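Local structure of phosphoglycerol transferase GacH (Streptococcus pyogenes MGAS5005, 6DGM) at residues D168-N172 with T184-N188; V176-D182 with T205-P211. The protein probably transfers glycerol phosphate onto the rhamnose polysaccharide of the streptococcal cell wall, the chain here being the metal-binding catalytic domain of a membrane protein. All coordinates share one frame; numbering follows the deposited sequence.

Contact 1: residues D168-N172 with T184-N188; sequences DKFKN and TVYNN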
# COMPACT_ATOMS: atom_id res chain seq x y z
N ASP A 168 5.26 13.82 -17.95
CA ASP A 168 4.45 12.65 -18.30
C ASP A 168 2.98 12.91 -18.01
O ASP A 168 2.62 13.32 -16.90
CB ASP A 168 4.94 11.45 -17.50
CG ASP A 168 6.44 11.23 -17.64
OD1 ASP A 168 6.89 11.05 -18.79
OD2 ASP A 168 7.16 11.26 -16.61
N LYS A 169 2.13 12.66 -19.02
CA LYS A 169 0.71 12.99 -18.94
C LYS A 169 -0.17 11.75 -19.09
O LYS A 169 0.19 10.79 -19.78
CB LYS A 169 0.32 13.96 -20.07
CG LYS A 169 1.21 15.18 -20.19
CD LYS A 169 1.18 16.04 -18.92
CE LYS A 169 2.07 17.27 -19.10
NZ LYS A 169 2.19 18.09 -17.87
N PHE A 170 -1.33 11.79 -18.44
CA PHE A 170 -2.37 10.82 -18.70
C PHE A 170 -3.02 11.10 -20.04
O PHE A 170 -3.18 12.26 -20.44
CB PHE A 170 -3.46 10.90 -17.64
CG PHE A 170 -3.06 10.38 -16.30
CD1 PHE A 170 -2.49 11.21 -15.36
CD2 PHE A 170 -3.29 9.06 -15.96
CE1 PHE A 170 -2.14 10.75 -14.12
CE2 PHE A 170 -2.94 8.58 -14.71
CZ PHE A 170 -2.36 9.43 -13.78
N LYS A 171 -3.39 10.04 -20.74
CA LYS A 171 -4.12 10.14 -21.99
C LYS A 171 -5.60 9.84 -21.78
O LYS A 171 -5.97 9.08 -20.88
CB LYS A 171 -3.53 9.16 -23.01
CG LYS A 171 -2.11 9.50 -23.42
CD LYS A 171 -1.56 8.48 -24.42
CE LYS A 171 -0.14 8.85 -24.86
NZ LYS A 171 0.39 7.88 -25.87
N ASN A 172 -6.43 10.46 -22.61
CA ASN A 172 -7.87 10.20 -22.63
C ASN A 172 -8.47 10.36 -21.23
O ASN A 172 -9.02 9.42 -20.65
CB ASN A 172 -8.15 8.80 -23.17
CG ASN A 172 -7.48 8.53 -24.50
OD1 ASN A 172 -6.80 7.51 -24.68
ND2 ASN A 172 -7.62 9.46 -25.42
N THR A 184 -9.77 5.99 -16.16
CA THR A 184 -8.65 6.66 -16.80
C THR A 184 -7.33 6.12 -16.27
O THR A 184 -6.42 5.81 -17.05
CB THR A 184 -8.72 8.17 -16.56
OG1 THR A 184 -9.87 8.71 -17.22
CG2 THR A 184 -7.49 8.86 -17.09
N VAL A 185 -7.21 6.01 -14.94
CA VAL A 185 -5.97 5.52 -14.36
C VAL A 185 -5.67 4.10 -14.85
O VAL A 185 -4.56 3.80 -15.32
CB VAL A 185 -6.03 5.59 -12.82
CG1 VAL A 185 -4.82 4.94 -12.21
CG2 VAL A 185 -6.14 7.06 -12.38
N TYR A 186 -6.66 3.21 -14.75
CA TYR A 186 -6.45 1.82 -15.13
C TYR A 186 -6.06 1.70 -16.60
O TYR A 186 -5.15 0.93 -16.95
CB TYR A 186 -7.72 1.01 -14.86
CG TYR A 186 -8.08 0.82 -13.40
CD1 TYR A 186 -7.11 0.74 -12.42
CD2 TYR A 186 -9.41 0.70 -13.01
CE1 TYR A 186 -7.45 0.55 -11.10
CE2 TYR A 186 -9.75 0.51 -11.70
CZ TYR A 186 -8.76 0.43 -10.75
OH TYR A 186 -9.11 0.23 -9.43
N ASN A 187 -6.71 2.47 -17.48
CA ASN A 187 -6.42 2.35 -18.90
C ASN A 187 -5.05 2.93 -19.23
O ASN A 187 -4.38 2.45 -20.15
CB ASN A 187 -7.54 2.95 -19.72
CG ASN A 187 -8.72 2.00 -19.84
OD1 ASN A 187 -8.55 0.78 -19.68
ND2 ASN A 187 -9.88 2.53 -20.15
N ASN A 188 -4.61 3.92 -18.46
CA ASN A 188 -3.25 4.42 -18.64
C ASN A 188 -2.21 3.43 -18.14
O ASN A 188 -1.14 3.32 -18.74
CB ASN A 188 -3.11 5.79 -18.00
CG ASN A 188 -3.54 6.90 -18.92
OD1 ASN A 188 -2.72 7.47 -19.65
ND2 ASN A 188 -4.84 7.19 -18.95
O HOH W 1 -11.06 7.58 -19.42
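N188 grips the backbone of K171 at both ends of its amide. Its OD1 accepts from K171 N at 2.9 Å, almost straight, and its ND2 donates to K171 O, also at 2.9 Å, arriving in the carbonyl plane on a lone pair. An asparagine that reads the N-H and C=O of one residue in this way holds an irregular chain as a neighbouring β-strand would, and here it ties the loop after strand 159-162 to helix 182-192 of the alkaline phosphatase-like α/β fold. The second proton of N188 ND2 turns back to T184 O at 2.8 Å, above the plane of that carbonyl, while N188 N makes the ordinary helical bond from the opposite face. With both protons of ND2 engaged, the amide can hardly flip or rotate, which suits asparagine to a buried place.

One helical turn earlier, T184 serves the loop through a water that bridges T184 OG1 (2.7 Å) and N172 O. The same hydroxyl also bonds to S181 and E174, so threonine joins the loop to the start of the helix while its CG2 faces the carbonyls of K171 and N172.

K171 keeps only its backbone and CB here; the extended chain beyond carries NZ away from the helix. On the inner side of these bonds F170 packs among M138, P140 and L161. The ring and amide planes of F170 and N188 stand 74° apart, N188 CG approaching the ring edge at F170 CD2 (3.7 Å), and V185 CG2 lies 4.2 Å from F170 CE2.

Contact 2: residues V176-D182 with T205-P211; sequences VGLLTSD and TMQNHIP. With 1GP (sn-glycerol-1-phosphate), chain D.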
# COMPACT_ATOMS: atom_id res chain seq x y z
N VAL A 176 -15.11 10.85 -13.40
CA VAL A 176 -16.26 10.16 -12.84
C VAL A 176 -16.39 10.75 -11.43
O VAL A 176 -15.48 10.59 -10.59
CB VAL A 176 -16.06 8.64 -12.81
CG1 VAL A 176 -17.05 7.99 -11.87
CG2 VAL A 176 -16.20 8.08 -14.24
N GLY A 177 -17.48 11.47 -11.19
CA GLY A 177 -17.50 12.42 -10.09
C GLY A 177 -16.79 13.69 -10.50
O GLY A 177 -16.72 14.06 -11.67
N LEU A 178 -16.25 14.40 -9.50
CA LEU A 178 -15.57 15.66 -9.77
C LEU A 178 -14.13 15.48 -10.25
O LEU A 178 -13.57 16.43 -10.82
CB LEU A 178 -15.55 16.50 -8.50
CG LEU A 178 -16.92 16.90 -7.97
CD1 LEU A 178 -16.77 17.56 -6.63
CD2 LEU A 178 -17.60 17.83 -8.97
N LEU A 179 -13.54 14.31 -10.06
CA LEU A 179 -12.10 14.11 -10.24
C LEU A 179 -11.84 13.02 -11.28
O LEU A 179 -12.77 12.38 -11.79
CB LEU A 179 -11.45 13.80 -8.88
CG LEU A 179 -11.72 14.86 -7.80
CD1 LEU A 179 -11.36 14.34 -6.44
CD2 LEU A 179 -10.94 16.14 -8.11
N THR A 180 -10.56 12.81 -11.58
CA THR A 180 -10.17 11.89 -12.64
C THR A 180 -10.64 10.48 -12.32
O THR A 180 -10.42 9.97 -11.22
CB THR A 180 -8.65 11.86 -12.78
OG1 THR A 180 -8.14 13.14 -13.15
CG2 THR A 180 -8.24 10.87 -13.85
N SER A 181 -11.28 9.84 -13.30
CA SER A 181 -11.84 8.52 -13.04
C SER A 181 -10.76 7.45 -12.83
O SER A 181 -9.65 7.52 -13.38
CB SER A 181 -12.71 8.07 -14.21
OG SER A 181 -11.94 7.87 -15.39
N ASP A 182 -11.12 6.43 -12.06
CA ASP A 182 -10.27 5.25 -11.96
C ASP A 182 -10.14 4.55 -13.31
O ASP A 182 -9.08 4.00 -13.61
CB ASP A 182 -10.82 4.28 -10.91
CG ASP A 182 -10.63 4.77 -9.49
OD1 ASP A 182 -9.93 5.77 -9.26
OD2 ASP A 182 -11.19 4.13 -8.58
N THR A 205 -4.62 6.74 -6.91
CA THR A 205 -5.81 7.23 -7.61
C THR A 205 -6.29 8.54 -6.99
O THR A 205 -5.78 9.00 -5.96
CB THR A 205 -6.94 6.20 -7.62
OG1 THR A 205 -7.48 6.06 -6.30
CG2 THR A 205 -6.46 4.86 -8.15
N MET A 206 -7.30 9.13 -7.64
CA MET A 206 -7.94 10.33 -7.13
C MET A 206 -9.46 10.30 -7.15
O MET A 206 -10.07 11.13 -6.47
CB MET A 206 -7.47 11.56 -7.91
CG MET A 206 -6.25 12.24 -7.36
SD MET A 206 -6.53 12.89 -5.69
CE MET A 206 -7.02 14.58 -5.99
N GLN A 207 -10.09 9.39 -7.90
CA GLN A 207 -11.53 9.49 -8.13
C GLN A 207 -12.32 9.67 -6.84
O GLN A 207 -13.22 10.52 -6.77
CB GLN A 207 -12.03 8.25 -8.87
CG GLN A 207 -13.52 8.31 -9.18
CD GLN A 207 -14.01 7.00 -9.70
OE1 GLN A 207 -13.70 6.63 -10.83
NE2 GLN A 207 -14.73 6.25 -8.87
N ASN A 208 -12.04 8.85 -5.82
CA ASN A 208 -12.88 8.79 -4.62
C ASN A 208 -12.37 9.68 -3.49
O ASN A 208 -12.80 9.54 -2.35
CB ASN A 208 -13.06 7.34 -4.21
CG ASN A 208 -13.76 6.55 -5.29
OD1 ASN A 208 -14.54 7.14 -6.03
ND2 ASN A 208 -13.44 5.27 -5.45
N HIS A 209 -11.53 10.65 -3.82
CA HIS A 209 -11.13 11.68 -2.88
C HIS A 209 -12.27 12.64 -2.61
O HIS A 209 -13.03 13.00 -3.51
CB HIS A 209 -9.95 12.46 -3.48
CG HIS A 209 -9.18 13.25 -2.47
ND1 HIS A 209 -9.64 14.43 -1.92
CD2 HIS A 209 -7.96 13.04 -1.92
CE1 HIS A 209 -8.75 14.90 -1.07
NE2 HIS A 209 -7.72 14.08 -1.04
N ILE A 210 -12.38 13.09 -1.37
CA ILE A 210 -13.29 14.15 -0.98
C ILE A 210 -13.08 15.37 -1.88
O ILE A 210 -11.94 15.67 -2.24
CB ILE A 210 -13.11 14.47 0.51
CG1 ILE A 210 -14.22 15.39 1.03
CG2 ILE A 210 -11.72 15.09 0.75
CD1 ILE A 210 -14.11 15.64 2.52
N PRO A 211 -14.12 16.10 -2.27
CA PRO A 211 -15.56 15.95 -2.04
C PRO A 211 -16.20 15.00 -3.06
O PRO A 211 -15.73 14.92 -4.21
CB PRO A 211 -16.09 17.37 -2.21
CG PRO A 211 -15.19 17.98 -3.20
CD PRO A 211 -13.82 17.32 -3.05
C3 1GP D . -3.55 14.26 -3.50
O3 1GP D . -2.81 12.07 -2.73
C2 1GP D . -3.22 13.39 -2.31
O2 1GP D . -2.40 14.61 -4.27
C1 1GP D . -4.42 13.28 -1.38
O1P 1GP D . -4.02 12.73 -0.12
O2P 1GP D . -6.20 11.68 1.00
O3P 1GP D . -4.16 12.66 2.35
O4P 1GP D . -5.73 14.19 1.06
P 1GP D . -5.08 12.78 1.11
O HOH W 2 -14.53 12.01 -8.54
O HOH W 3 -16.54 13.65 -6.64
O HOH W 4 -8.66 7.99 -10.04
O HOH W 5 -10.17 6.37 -6.48
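Q207, from the loop after strand 200-204, lies against the open end of the hairpin 176-180, between V176 and the T180-D182 chain. Q207 CB is 3.3 Å from both D182 OD1 and T180 O. With CG anti to the backbone N (chi1 -178°) and the chain extended beyond it, CG passes V176 O and CD comes beside V176 CG1. Q207 OE1 then takes the N-H of D182 N at 2.9 Å and 172°, the donor standing above the carbonyl plane. Q207 NE2 donates to N208 OD1 at 3.0 Å. Glutamine suits the place because its amide can accept from the first turn of helix 182-192 while donating to its own loop. The D182 carboxylate stacks on this amide, the planes 17° apart; its OD2 bonds to T245 of helix 229-257, to which N208 ND2 also donates.

Ordered waters fill in where the backbones do not pair. One lies within hydrogen-bonding distance of V176 O and Q207 O and accepts from L179 N; another donates to T180 O and D182 OD1 and accepts from M206 N.

Toward the surface, L179 sends CD1 against M206 O and H209 O, and L178 CD1 meets P211 CG at 3.8 Å. A type I turn, closed by H209 N to M206 O, has M206 and H209 at its ends, and both reach the ligand. H209 ND1 donates in its ring plane to I210 O at 2.6 Å, which fixes the ring's rotation and leaves H209 NE2 to donate to O4P of sn-glycerol-1-phosphate at 2.9 Å. M206 SD packs near the ligand's C3. H139, N145 and R148 help complete this phosphoglycerol pocket beside the manganese site of the LTA synthase-like, sulfatase-family domain.

Contacts 1 and 2 alternate along the chain and meet at the start of helix 182-192: D182 belongs to contact 2, and T184 begins the helical side of contact 1. S181, the N-cap residue, sits where the two adjoin. Both are partly buried and mix core with surface, yet their chemistry differs. Contact 1 is compact, its bonds made mainly directly between an asparagine and a backbone, with one water at the edge and an aromatic ring on the inner side. Contact 2 buries about twice the surface, has one direct bond across it, and relies on several waters. Only contact 2 touches the ligand; in contact 1 the side chain of F170 is about 11 Å from the bound sn-glycerol-1-phosphate.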